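Local coordinates for protein cadherin-23 (Mus musculus, PDB 5UZ8) that probably mediates calcium-dependent adhesion between cells, serving mechanotransduction in hearing as an elongated cadherin built of tandem extracellular repeats, at residues R283-Q286 with S287-F291. Residues are numbered along the deposited sequence; the frame is centred on the assembly and turned at random.
Sequences RPLQ and SYERF
Glu289 doubles back over the turn that carries it to meet Arg283 and the backbone of Gln286. Its backbone N closes a type I beta turn, Gln286 to Glu289, by donating to Gln286 O at 2.9 Å. CB packs against that same carbonyl oxygen, 3.3 Å from Gln286 O. With CG anti to the carbonyl carbon (chi1 -57°) and the chain extended beyond it, the side chain runs back toward 283-286; CG itself lies 3.5 Å above one face of the Tyr288 ring, offset toward the rim. CD comes to the edge of the Arg283 guanidinium, whose plane is only 6° from that of the carboxylate. The salt bridge is end-on and two-pronged: NH1 of Arg283 reaches OE1 of Glu289 at 2.8 Å and NH2 reaches OE2 at 2.8 Å, both nearly straight and on syn lone pairs. OE1 also takes the N-H of Gln286 from its anti side, at 3.0 Å.

This is the loop between strands 278-281 and 290-298 at the far end of the last cadherin repeat of the chain. In the two preceding repeats the loop that matches it by topology supplies calcium ligands, Asp75 with Glu77 and Asp178 with Glu180; in this fragment, which ends with this repeat, an arginine holds the Glu289 carboxylate. Arg283 NH1 also gives a more bent hydrogen bond to Pro284 O, at 3.0 Å. Without the carboxylate, as with an alanine here, the guanidinium is likely to lose its countercharge and Gln286 N its acceptor.

On the outer side, Gln286 CB touches Tyr288 CE1 at 3.6 Å, while Gln286 OE1 lies at the edge of the Tyr288 ring, amide and ring planes 82° apart. Phe291, set edge-to-face with Phe270, brings CZ against Leu285 CD2 and, at its edge, Arg283 NH2.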
loop_
_atom_site.group_PDB
_atom_site.type_symbol
_atom_site.label_atom_id
_atom_site.label_comp_id
_atom_site.label_asym_id
_atom_site.label_seq_id
_atom_site.Cartn_x
_atom_site.Cartn_y
_atom_site.Cartn_z
ATOM N N ARG A 283 -2.805 -34.179 53.996
ATOM C CA ARG A 283 -3.008 -34.914 55.244
ATOM C C ARG A 283 -4.352 -34.541 55.849
ATOM O O ARG A 283 -4.918 -33.494 55.499
ATOM C CB ARG A 283 -1.898 -34.563 56.245
ATOM C CG ARG A 283 -1.816 -33.077 56.635
ATOM C CD ARG A 283 -0.782 -32.909 57.745
ATOM N NE ARG A 283 -0.562 -31.519 58.111
ATOM C CZ ARG A 283 -1.355 -30.802 58.910
ATOM N NH1 ARG A 283 -2.474 -31.311 59.426
ATOM N NH2 ARG A 283 -1.033 -29.536 59.171
ATOM N N PRO A 284 -4.841 -35.350 56.806
ATOM C CA PRO A 284 -5.967 -34.865 57.607
ATOM C C PRO A 284 -5.622 -33.591 58.368
ATOM O O PRO A 284 -4.465 -33.397 58.770
ATOM C CB PRO A 284 -6.244 -36.009 58.596
ATOM C CG PRO A 284 -5.117 -36.988 58.427
ATOM C CD PRO A 284 -4.482 -36.747 57.109
ATOM N N LEU A 285 -6.625 -32.724 58.532
ATOM C CA LEU A 285 -6.467 -31.514 59.296
ATOM C C LEU A 285 -7.287 -31.637 60.563
ATOM O O LEU A 285 -8.353 -32.289 60.555
ATOM C CB LEU A 285 -6.974 -30.321 58.488
ATOM C CG LEU A 285 -6.462 -30.228 57.034
ATOM C CD1 LEU A 285 -7.085 -29.034 56.324
ATOM C CD2 LEU A 285 -4.962 -30.128 57.024
ATOM N N GLN A 286 -6.790 -31.018 61.635
ATOM C CA GLN A 286 -7.517 -30.937 62.885
ATOM C C GLN A 286 -8.188 -29.559 63.016
ATOM O O GLN A 286 -7.787 -28.573 62.382
ATOM C CB GLN A 286 -6.602 -31.244 64.074
ATOM C CG GLN A 286 -6.198 -32.725 64.126
ATOM C CD GLN A 286 -5.441 -33.114 65.383
ATOM O OE1 GLN A 286 -5.337 -32.342 66.339
ATOM N NE2 GLN A 286 -4.953 -34.365 65.408
ATOM N N SER A 287 -9.233 -29.515 63.838
ATOM C CA SER A 287 -10.174 -28.396 63.800
ATOM C C SER A 287 -9.576 -27.060 64.184
ATOM O O SER A 287 -10.139 -26.055 63.851
ATOM C CB SER A 287 -11.389 -28.655 64.724
ATOM O OG SER A 287 -10.988 -28.844 66.075
ATOM N N TYR A 288 -8.501 -27.056 64.974
ATOM C CA TYR A 288 -7.825 -25.823 65.351
ATOM C C TYR A 288 -7.047 -25.166 64.190
ATOM O O TYR A 288 -6.661 -24.002 64.296
ATOM C CB TYR A 288 -6.879 -26.062 66.548
ATOM C CG TYR A 288 -5.604 -26.780 66.156
ATOM C CD1 TYR A 288 -5.571 -28.163 66.062
ATOM C CD2 TYR A 288 -4.431 -26.063 65.840
ATOM C CE1 TYR A 288 -4.407 -28.844 65.690
ATOM C CE2 TYR A 288 -3.278 -26.732 65.444
ATOM C CZ TYR A 288 -3.282 -28.129 65.366
ATOM O OH TYR A 288 -2.171 -28.826 64.938
ATOM N N GLU A 289 -6.771 -25.916 63.127
ATOM C CA GLU A 289 -5.824 -25.460 62.080
ATOM C C GLU A 289 -6.428 -24.384 61.174
ATOM O O GLU A 289 -7.605 -24.457 60.820
ATOM C CB GLU A 289 -5.307 -26.645 61.261
ATOM C CG GLU A 289 -4.643 -27.703 62.153
ATOM C CD GLU A 289 -3.736 -28.652 61.389
ATOM O OE1 GLU A 289 -4.079 -29.845 61.262
ATOM O OE2 GLU A 289 -2.715 -28.153 60.855
ATOM N N ARG A 290 -5.612 -23.394 60.822
ATOM C CA ARG A 290 -6.006 -22.307 59.916
ATOM C C ARG A 290 -4.797 -21.947 59.061
ATOM O O ARG A 290 -3.685 -21.825 59.573
ATOM C CB ARG A 290 -6.414 -21.054 60.659
ATOM C CG ARG A 290 -7.567 -21.234 61.645
ATOM C CD ARG A 290 -8.364 -19.924 61.863
ATOM N NE ARG A 290 -7.711 -18.745 61.270
ATOM C CZ ARG A 290 -8.280 -17.847 60.448
ATOM N NH1 ARG A 290 -9.585 -17.902 60.121
ATOM N NH2 ARG A 290 -7.540 -16.841 59.975
ATOM N N PHE A 291 -5.024 -21.777 57.774
ATOM C CA PHE A 291 -3.943 -21.557 56.842
ATOM C C PHE A 291 -4.282 -20.320 56.018
ATOM O O PHE A 291 -5.457 -20.141 55.656
ATOM C CB PHE A 291 -3.820 -22.742 55.915
ATOM C CG PHE A 291 -3.601 -24.043 56.617
ATOM C CD1 PHE A 291 -4.682 -24.812 57.036
ATOM C CD2 PHE A 291 -2.321 -24.483 56.900
ATOM C CE1 PHE A 291 -4.491 -26.006 57.694
ATOM C CE2 PHE A 291 -2.127 -25.699 57.534
ATOM C CZ PHE A 291 -3.213 -26.448 57.949
#